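Local coordinates for glycoside hydrolase family 61 protein (PDB 5UFV) that cleaves crystalline and amorphous cellulose oxidatively as a copper-dependent lytic polysaccharide monooxygenase, giving C1-oxidised products, at residues P62-W73 against L131-I142; D105-G113 against T122-K130. One frame throughout, in Å; residues are numbered along the deposited sequence.

Interaction 1 closes a long chain segment by pairing strands 65-70 and 136-141, and interaction 2 is nested inside it, joining the end of strand 101-107 to the loop that leads back towards strand 136-141. The first is a regular ladder of backbone bonds with a largely apolar face turned into the protein and a hydroxyl-rich, more exposed face. The second is smaller, 418 against 1038 Å² buried, and lies farther from the centre of the chain; two backbone bonds, one of them weak, are supplemented by one edge-to-face aromatic pair and by close packing against glycine backbone. The contacts meet at Asp105, whose OD2 probably accepts hydrogen bonds from Ser140 OG (2.6 Å) and Trp138 NE1 (2.9 Å).

Interaction 1: residues P62-W73 against L131-I142; sequences PGDTITATWAQW and LVGGNKSWSSKI
Ile142 sets its CG1 3.5 Å from CD1 of Ile66, the two side chains crossing at about a right angle. Its backbone is held as well: the N-H runs almost straight (169°) to Asp64 O at 2.9 Å, and the carbonyl accepts from Gly63 N. At the far end, CD1 of Leu131 lies over one face of Trp70 as a CH-pi contact, 3.8 Å from the six-ring centroid and 17° off the normal, while the edge atom CZ3 meets Trp138 CB. A serine in place of Trp70 would probably leave the Leu131 methyl without its aromatic face and Trp138 CB without its edge neighbour. Between these ends runs an antiparallel pair, with 136-141 an outer strand of the four-stranded sheet in the AA9 beta-sandwich; a G1 bulge sets both Asn135 and Lys136 opposite Trp70. On the face that carries Thr67, Thr69, Ser137 and Ser139 the contact is polar: Thr67 OG1 and Ser139 OG hydrogen-bond at 2.6 Å, Thr69 OG1 and Ser137 OG at 3.0 Å. Trp73, its CG anti to the backbone N (chi1 -180°), brings CD1 to 3.7 Å from Val132 CG2. NE1 bonds to His75 O, and the ring stands edge-to-face with the copper ligands Tyr169 and His75, a second-shell position.

Interaction 2: residues D105-G113 against T122-K130; sequences DEAGFHGDG and TPSGWDIAK
Phe109 places its CB over the Trp126 indole, 3.8 Å from the six-ring centroid and only 5° off the normal, a CH-pi contact. From there CG turns anti to the backbone N (chi1 179°), carrying the phenyl ring across to the pyrrole part of the indole. CD1 is the atom that presses on the face, 3.5 Å from Trp126 NE1, and the two rings pair edge-to-face with planes at 58°. Farther out, CE1 touches Gly125 CA at 3.8 Å, and Gly111 N sits over the centre of the phenyl face. Both glycines matter sterically: a CB modelled on Gly125 would probably come too close to CE1 of Phe109, and one on Gly111 to CZ. Phe109 and Trp126 also form a single backbone bridge, where the loop after strand 101-107 folds against the loop before strand 136-141. Beside it, His110 N gives a nearly straight bond to Gly125 O at 2.6 Å, with the imidazole face lying over that same oxygen; Asp127 N bonds weakly to Gly108 O at 3.3 Å. Ser124 OG takes the N-H of Trp126 in an ST turn (3.0 Å) and also bonds to Ser76 O, while Trp126 NE1 donates to Leu118 O and the indole pairs edge-to-face with Tyr217.

Interaction 1: residues P62-W73 against L131-I142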
loop_
_atom_site.group_PDB
_atom_site.type_symbol
_atom_site.label_atom_id
_atom_site.label_comp_id
_atom_site.label_asym_id
_atom_site.label_seq_id
_atom_site.Cartn_x
_atom_site.Cartn_y
_atom_site.Cartn_z
ATOM N N PRO A 62 -18.753 0.381 2.869
ATOM C CA PRO A 62 -17.980 1.185 3.791
ATOM C C PRO A 62 -17.982 0.539 5.156
ATOM O O PRO A 62 -18.987 -0.051 5.528
ATOM C CB PRO A 62 -18.749 2.503 3.821
ATOM C CG PRO A 62 -19.398 2.588 2.472
ATOM C CD PRO A 62 -19.754 1.177 2.126
ATOM N N GLY A 63 -16.861 0.636 5.878
ATOM C CA GLY A 63 -16.703 0.021 7.193
ATOM C C GLY A 63 -16.268 -1.438 7.152
ATOM O O GLY A 63 -15.840 -1.992 8.170
ATOM N N ASP A 64 -16.373 -2.080 5.991
ATOM C CA ASP A 64 -15.887 -3.445 5.850
ATOM C C ASP A 64 -14.364 -3.490 5.879
ATOM O O ASP A 64 -13.679 -2.511 5.565
ATOM C CB ASP A 64 -16.404 -4.094 4.562
ATOM C CG ASP A 64 -17.876 -4.559 4.673
ATOM O OD1 ASP A 64 -18.351 -4.850 5.806
ATOM O OD2 ASP A 64 -18.547 -4.670 3.610
ATOM N N THR A 65 -13.847 -4.646 6.268
ATOM C CA THR A 65 -12.417 -4.852 6.426
ATOM C C THR A 65 -11.766 -5.377 5.112
ATOM O O THR A 65 -12.287 -6.306 4.460
ATOM C CB THR A 65 -12.167 -5.808 7.623
ATOM O OG1 THR A 65 -12.437 -5.102 8.839
ATOM C CG2 THR A 65 -10.733 -6.298 7.665
ATOM N N ILE A 66 -10.648 -4.743 4.736
ATOM C CA ILE A 66 -9.736 -5.231 3.695
ATOM C C ILE A 66 -8.469 -5.785 4.332
ATOM O O ILE A 66 -7.706 -5.046 4.941
ATOM C CB ILE A 66 -9.333 -4.113 2.717
ATOM C CG1 ILE A 66 -10.571 -3.612 1.988
ATOM C CG2 ILE A 66 -8.333 -4.641 1.705
ATOM C CD1 ILE A 66 -10.322 -2.437 1.073
ATOM N N THR A 67 -8.255 -7.082 4.184
ATOM C CA THR A 67 -7.078 -7.734 4.691
ATOM C C THR A 67 -6.252 -8.250 3.522
ATOM O O THR A 67 -6.767 -8.997 2.699
ATOM C CB THR A 67 -7.471 -8.938 5.525
ATOM O OG1 THR A 67 -8.268 -8.511 6.627
ATOM C CG2 THR A 67 -6.228 -9.682 6.030
ATOM N N ALA A 68 -4.976 -7.864 3.461
ATOM C CA ALA A 68 -4.033 -8.367 2.478
ATOM C C ALA A 68 -3.014 -9.286 3.145
ATOM O O ALA A 68 -2.569 -9.024 4.269
ATOM C CB ALA A 68 -3.326 -7.201 1.843
ATOM N N THR A 69 -2.639 -10.352 2.452
ATOM C CA THR A 69 -1.666 -11.306 2.964
ATOM C C THR A 69 -0.403 -11.353 2.110
ATOM O O THR A 69 -0.462 -11.353 0.897
ATOM C CB THR A 69 -2.278 -12.718 3.056
ATOM O OG1 THR A 69 -3.389 -12.669 3.937
ATOM C CG2 THR A 69 -1.290 -13.736 3.657
ATOM N N TRP A 70 0.742 -11.394 2.771
ATOM C CA TRP A 70 2.021 -11.475 2.114
ATOM C C TRP A 70 2.493 -12.863 2.401
ATOM O O TRP A 70 2.813 -13.180 3.563
ATOM C CB TRP A 70 3.016 -10.500 2.733
ATOM C CG TRP A 70 2.901 -9.113 2.226
ATOM C CD1 TRP A 70 3.651 -8.546 1.244
ATOM C CD2 TRP A 70 1.997 -8.097 2.682
ATOM N NE1 TRP A 70 3.262 -7.239 1.043
ATOM C CE2 TRP A 70 2.240 -6.948 1.919
ATOM C CE3 TRP A 70 1.020 -8.041 3.677
ATOM C CZ2 TRP A 70 1.525 -5.755 2.120
ATOM C CZ3 TRP A 70 0.311 -6.873 3.863
ATOM C CH2 TRP A 70 0.571 -5.745 3.095
ATOM N N ALA A 71 2.528 -13.699 1.368
ATOM C CA ALA A 71 3.040 -15.026 1.535
ATOM C C ALA A 71 4.465 -15.028 2.066
ATOM O O ALA A 71 4.836 -15.942 2.792
ATOM C CB ALA A 71 2.960 -15.785 0.235
ATOM N N GLN A 72 5.247 -14.017 1.691
ATOM C CA GLN A 72 6.660 -13.866 2.099
ATOM C C GLN A 72 6.926 -12.386 2.303
ATOM O O GLN A 72 6.383 -11.558 1.581
ATOM C CB GLN A 72 7.660 -14.335 1.021
ATOM C CG GLN A 72 7.587 -15.801 0.564
ATOM C CD GLN A 72 7.725 -16.871 1.672
ATOM O OE1 GLN A 72 7.255 -18.031 1.520
ATOM N NE2 GLN A 72 8.401 -16.504 2.776
ATOM N N TRP A 73 7.761 -12.057 3.283
ATOM C CA TRP A 73 8.201 -10.696 3.494
ATOM C C TRP A 73 9.412 -10.671 4.403
ATOM O O TRP A 73 9.381 -11.215 5.491
ATOM C CB TRP A 73 7.113 -9.848 4.135
ATOM C CG TRP A 73 7.619 -8.475 4.312
ATOM C CD1 TRP A 73 7.896 -7.836 5.478
ATOM C CD2 TRP A 73 8.006 -7.598 3.271
ATOM N NE1 TRP A 73 8.403 -6.582 5.223
ATOM C CE2 TRP A 73 8.472 -6.412 3.873
ATOM C CE3 TRP A 73 7.974 -7.687 1.878
ATOM C CZ2 TRP A 73 8.901 -5.332 3.142
ATOM C CZ3 TRP A 73 8.393 -6.614 1.145
ATOM C CH2 TRP A 73 8.854 -5.442 1.776
ATOM N N LEU A 131 4.804 -8.106 9.575
ATOM C CA LEU A 131 4.590 -8.788 8.281
ATOM C C LEU A 131 5.688 -9.781 7.899
ATOM O O LEU A 131 5.564 -10.475 6.910
ATOM C CB LEU A 131 4.400 -7.785 7.146
ATOM C CG LEU A 131 3.237 -6.820 7.362
ATOM C CD1 LEU A 131 3.044 -5.918 6.154
ATOM C CD2 LEU A 131 1.936 -7.544 7.663
ATOM N N VAL A 132 6.740 -9.871 8.694
ATOM C CA VAL A 132 7.879 -10.680 8.327
ATOM C C VAL A 132 7.622 -12.143 8.661
ATOM O O VAL A 132 7.085 -12.440 9.720
ATOM C CB VAL A 132 9.139 -10.210 9.085
ATOM C CG1 VAL A 132 10.303 -11.193 8.901
ATOM C CG2 VAL A 132 9.520 -8.811 8.616
ATOM N N GLY A 133 8.006 -13.044 7.755
ATOM C CA GLY A 133 8.150 -14.454 8.108
ATOM C C GLY A 133 7.085 -15.429 7.628
ATOM O O GLY A 133 7.097 -16.597 8.011
ATOM N N GLY A 134 6.151 -14.955 6.815
ATOM C CA GLY A 134 5.299 -15.855 6.069
ATOM C C GLY A 134 3.849 -15.789 6.457
ATOM O O GLY A 134 3.490 -15.918 7.636
ATOM N N ASN A 135 3.022 -15.593 5.436
ATOM C CA ASN A 135 1.564 -15.595 5.563
ATOM C C ASN A 135 1.080 -14.677 6.666
ATOM O O ASN A 135 0.213 -15.045 7.443
ATOM C CB ASN A 135 1.051 -17.029 5.727
ATOM C CG ASN A 135 1.527 -17.922 4.597
ATOM O OD1 ASN A 135 2.227 -18.911 4.816
ATOM N ND2 ASN A 135 1.207 -17.534 3.373
ATOM N N LYS A 136 1.665 -13.485 6.713
ATOM C CA LYS A 136 1.222 -12.438 7.599
ATOM C C LYS A 136 0.303 -11.497 6.870
ATOM O O LYS A 136 0.390 -11.323 5.659
ATOM C CB LYS A 136 2.420 -11.662 8.141
ATOM C CG LYS A 136 3.372 -12.498 8.980
ATOM C CD LYS A 136 2.617 -13.279 10.027
ATOM C CE LYS A 136 3.521 -13.736 11.161
ATOM N NZ LYS A 136 4.675 -14.465 10.615
ATOM N N SER A 137 -0.568 -10.865 7.628
ATOM C CA SER A 137 -1.652 -10.111 7.055
ATOM C C SER A 137 -1.749 -8.732 7.653
ATOM O O SER A 137 -1.299 -8.504 8.770
ATOM C CB SER A 137 -2.972 -10.853 7.301
ATOM O OG SER A 137 -2.933 -12.191 6.813
ATOM N N TRP A 138 -2.351 -7.815 6.894
ATOM C CA TRP A 138 -2.636 -6.454 7.377
ATOM C C TRP A 138 -4.060 -6.102 7.059
ATOM O O TRP A 138 -4.496 -6.274 5.936
ATOM C CB TRP A 138 -1.704 -5.412 6.751
ATOM C CG TRP A 138 -1.779 -4.096 7.494
ATOM C CD1 TRP A 138 -2.601 -3.028 7.205
ATOM C CD2 TRP A 138 -1.064 -3.741 8.682
ATOM N NE1 TRP A 138 -2.414 -2.025 8.131
ATOM C CE2 TRP A 138 -1.485 -2.435 9.051
ATOM C CE3 TRP A 138 -0.132 -4.403 9.484
ATOM C CZ2 TRP A 138 -0.975 -1.760 10.184
ATOM C CZ3 TRP A 138 0.371 -3.742 10.619
ATOM C CH2 TRP A 138 -0.055 -2.424 10.956
ATOM N N SER A 139 -4.778 -5.607 8.053
ATOM C CA SER A 139 -6.195 -5.274 7.911
ATOM C C SER A 139 -6.473 -3.755 7.998
ATOM O O SER A 139 -5.956 -3.055 8.884
ATOM C CB SER A 139 -6.983 -5.984 9.002
ATOM O OG SER A 139 -7.135 -7.350 8.698
ATOM N N SER A 140 -7.312 -3.269 7.092
ATOM C CA SER A 140 -7.698 -1.872 7.032
ATOM C C SER A 140 -9.219 -1.784 6.848
ATOM O O SER A 140 -9.794 -2.552 6.088
ATOM C CB SER A 140 -7.022 -1.194 5.847
ATOM O OG SER A 140 -5.611 -1.197 5.952
ATOM N N LYS A 141 -9.866 -0.853 7.544
ATOM C CA LYS A 141 -11.272 -0.561 7.313
ATOM C C LYS A 141 -11.424 0.363 6.131
ATOM O O LYS A 141 -10.730 1.345 6.049
ATOM C CB LYS A 141 -11.900 0.104 8.527
ATOM C CG LYS A 141 -12.258 -0.899 9.587
ATOM C CD LYS A 141 -12.854 -0.253 10.827
ATOM C CE LYS A 141 -13.061 -1.343 11.875
ATOM N NZ LYS A 141 -13.509 -0.806 13.182
ATOM N N ILE A 142 -12.342 0.040 5.228
ATOM C CA ILE A 142 -12.800 0.983 4.215
ATOM C C ILE A 142 -13.507 2.148 4.904
ATOM O O ILE A 142 -14.500 1.943 5.576
ATOM C CB ILE A 142 -13.792 0.322 3.245
ATOM C CG1 ILE A 142 -13.068 -0.741 2.414
ATOM C CG2 ILE A 142 -14.427 1.366 2.334
ATOM C CD1 ILE A 142 -13.974 -1.566 1.512
HETATM O O HOH W 1 -5.124 -3.546 4.484
HETATM O O HOH W 2 4.816 -12.803 5.364
#

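Interaction 2: residues D105-G113 against T122-K130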
loop_
_atom_site.group_PDB
_atom_site.type_symbol
_atom_site.label_atom_id
_atom_site.label_comp_id
_atom_site.label_asym_id
_atom_site.label_seq_id
_atom_site.Cartn_x
_atom_site.Cartn_y
_atom_site.Cartn_z
ATOM N N ASP A 105 -5.006 3.863 5.228
ATOM C CA ASP A 105 -4.289 3.283 6.364
ATOM C C ASP A 105 -2.784 3.577 6.261
ATOM O O ASP A 105 -2.267 3.860 5.185
ATOM C CB ASP A 105 -4.543 1.777 6.416
ATOM C CG ASP A 105 -4.432 1.194 7.831
ATOM O OD1 ASP A 105 -4.304 1.981 8.799
ATOM O OD2 ASP A 105 -4.489 -0.059 7.984
ATOM N N GLU A 106 -2.081 3.526 7.380
ATOM C CA GLU A 106 -0.625 3.704 7.373
ATOM C C GLU A 106 -0.036 3.264 8.709
ATOM O O GLU A 106 -0.697 3.322 9.727
ATOM C CB GLU A 106 -0.246 5.165 7.131
ATOM C CG GLU A 106 -0.744 6.097 8.248
ATOM C CD GLU A 106 -0.260 7.543 8.144
ATOM O OE1 GLU A 106 0.389 7.950 7.119
ATOM O OE2 GLU A 106 -0.550 8.285 9.123
ATOM N N ALA A 107 1.210 2.816 8.696
ATOM C CA ALA A 107 1.901 2.494 9.932
ATOM C C ALA A 107 3.364 2.755 9.707
ATOM O O ALA A 107 3.875 2.504 8.611
ATOM C CB ALA A 107 1.662 1.052 10.331
ATOM N N GLY A 108 4.025 3.287 10.729
ATOM C CA GLY A 108 5.413 3.643 10.653
ATOM C C GLY A 108 6.164 3.215 11.884
ATOM O O GLY A 108 6.070 2.082 12.308
ATOM N N PHE A 109 6.920 4.146 12.444
ATOM C CA PHE A 109 7.913 3.838 13.421
ATOM C C PHE A 109 7.422 4.244 14.794
ATOM O O PHE A 109 6.977 5.350 14.972
ATOM C CB PHE A 109 9.186 4.601 13.100
ATOM C CG PHE A 109 10.284 4.372 14.090
ATOM C CD1 PHE A 109 10.959 3.160 14.115
ATOM C CD2 PHE A 109 10.615 5.344 15.014
ATOM C CE1 PHE A 109 11.957 2.932 15.035
ATOM C CE2 PHE A 109 11.615 5.124 15.953
ATOM C CZ PHE A 109 12.291 3.915 15.954
ATOM N N HIS A 110 7.539 3.347 15.763
ATOM C CA HIS A 110 7.054 3.601 17.112
ATOM C C HIS A 110 8.130 3.335 18.167
ATOM O O HIS A 110 7.834 3.249 19.343
ATOM C CB HIS A 110 5.782 2.760 17.375
ATOM C CG HIS A 110 6.025 1.275 17.451
ATOM N ND1 HIS A 110 5.564 0.393 16.488
ATOM C CD2 HIS A 110 6.661 0.513 18.384
ATOM C CE1 HIS A 110 5.910 -0.844 16.821
ATOM N NE2 HIS A 110 6.580 -0.797 17.963
ATOM N N GLY A 111 9.381 3.228 17.759
ATOM C CA GLY A 111 10.462 2.930 18.695
ATOM C C GLY A 111 10.817 4.109 19.559
ATOM O O GLY A 111 10.542 5.248 19.204
ATOM N N ASP A 112 11.451 3.852 20.688
ATOM C CA ASP A 112 11.682 4.924 21.675
ATOM C C ASP A 112 12.851 5.845 21.316
ATOM O O ASP A 112 12.965 6.949 21.849
ATOM C CB ASP A 112 11.855 4.354 23.086
ATOM C CG ASP A 112 13.112 3.535 23.235
ATOM O OD1 ASP A 112 13.867 3.424 22.257
ATOM O OD2 ASP A 112 13.355 3.005 24.334
ATOM N N GLY A 113 13.713 5.396 20.410
ATOM C CA GLY A 113 14.776 6.256 19.864
ATOM C C GLY A 113 16.035 6.357 20.707
ATOM O O GLY A 113 16.842 7.252 20.497
ATOM N N THR A 122 16.139 -6.215 15.658
ATOM C CA THR A 122 15.271 -6.773 16.713
ATOM C C THR A 122 15.568 -6.101 18.046
ATOM O O THR A 122 16.735 -5.917 18.390
ATOM C CB THR A 122 15.424 -8.295 16.929
ATOM O OG1 THR A 122 16.736 -8.560 17.420
ATOM C CG2 THR A 122 15.208 -9.084 15.639
ATOM N N PRO A 123 14.530 -5.709 18.787
ATOM C CA PRO A 123 13.136 -5.716 18.327
ATOM C C PRO A 123 12.775 -4.442 17.515
ATOM O O PRO A 123 12.715 -3.335 18.069
ATOM C CB PRO A 123 12.364 -5.731 19.642
ATOM C CG PRO A 123 13.226 -4.924 20.584
ATOM C CD PRO A 123 14.653 -5.051 20.102
ATOM N N SER A 124 12.521 -4.601 16.222
ATOM C CA SER A 124 12.203 -3.460 15.355
ATOM C C SER A 124 11.100 -2.539 15.907
ATOM O O SER A 124 10.078 -2.990 16.395
ATOM C CB SER A 124 11.791 -3.947 13.954
ATOM O OG SER A 124 11.207 -2.881 13.221
ATOM N N GLY A 125 11.289 -1.244 15.785
ATOM C CA GLY A 125 10.234 -0.305 16.159
ATOM C C GLY A 125 9.224 0.013 15.066
ATOM O O GLY A 125 8.452 0.970 15.199
ATOM N N TRP A 126 9.227 -0.778 13.991
ATOM C CA TRP A 126 8.297 -0.587 12.878
ATOM C C TRP A 126 7.204 -1.658 12.844
ATOM O O TRP A 126 7.465 -2.853 13.023
ATOM C CB TRP A 126 9.050 -0.666 11.562
ATOM C CG TRP A 126 10.183 0.296 11.394
ATOM C CD1 TRP A 126 11.469 0.147 11.832
ATOM C CD2 TRP A 126 10.138 1.525 10.677
ATOM N NE1 TRP A 126 12.217 1.228 11.443
ATOM C CE2 TRP A 126 11.421 2.086 10.731
ATOM C CE3 TRP A 126 9.129 2.205 9.993
ATOM C CZ2 TRP A 126 11.728 3.302 10.119
ATOM C CZ3 TRP A 126 9.421 3.410 9.407
ATOM C CH2 TRP A 126 10.716 3.956 9.470
ATOM N N ASP A 127 5.982 -1.224 12.570
ATOM C CA ASP A 127 4.855 -2.139 12.424
ATOM C C ASP A 127 5.054 -3.146 11.288
ATOM O O ASP A 127 4.538 -4.257 11.343
ATOM C CB ASP A 127 3.558 -1.345 12.197
ATOM C CG ASP A 127 3.050 -0.700 13.474
ATOM O OD1 ASP A 127 2.991 -1.389 14.504
ATOM O OD2 ASP A 127 2.731 0.502 13.462
ATOM N N ILE A 128 5.803 -2.765 10.270
ATOM C CA ILE A 128 6.103 -3.681 9.195
ATOM C C ILE A 128 6.757 -4.984 9.682
ATOM O O ILE A 128 6.643 -6.003 9.038
ATOM C CB ILE A 128 7.019 -3.011 8.142
ATOM C CG1 ILE A 128 6.806 -3.635 6.761
ATOM C CG2 ILE A 128 8.482 -3.115 8.544
ATOM C CD1 ILE A 128 7.525 -2.906 5.646
ATOM N N ALA A 129 7.457 -4.952 10.804
ATOM C CA ALA A 129 8.150 -6.139 11.287
ATOM C C ALA A 129 7.198 -7.293 11.496
ATOM O O ALA A 129 7.612 -8.453 11.521
ATOM C CB ALA A 129 8.837 -5.837 12.600
ATOM N N LYS A 130 5.931 -6.954 11.690
ATOM C CA LYS A 130 4.939 -7.941 11.990
ATOM C C LYS A 130 4.528 -8.692 10.745
ATOM O O LYS A 130 3.991 -9.799 10.859
ATOM C CB LYS A 130 3.730 -7.295 12.672
ATOM C CG LYS A 130 4.042 -6.796 14.073
ATOM C CD LYS A 130 3.000 -5.799 14.554
ATOM C CE LYS A 130 3.233 -5.410 16.010
ATOM N NZ LYS A 130 2.386 -4.247 16.396
HETATM O O HOH W 3 5.977 0.183 9.662
#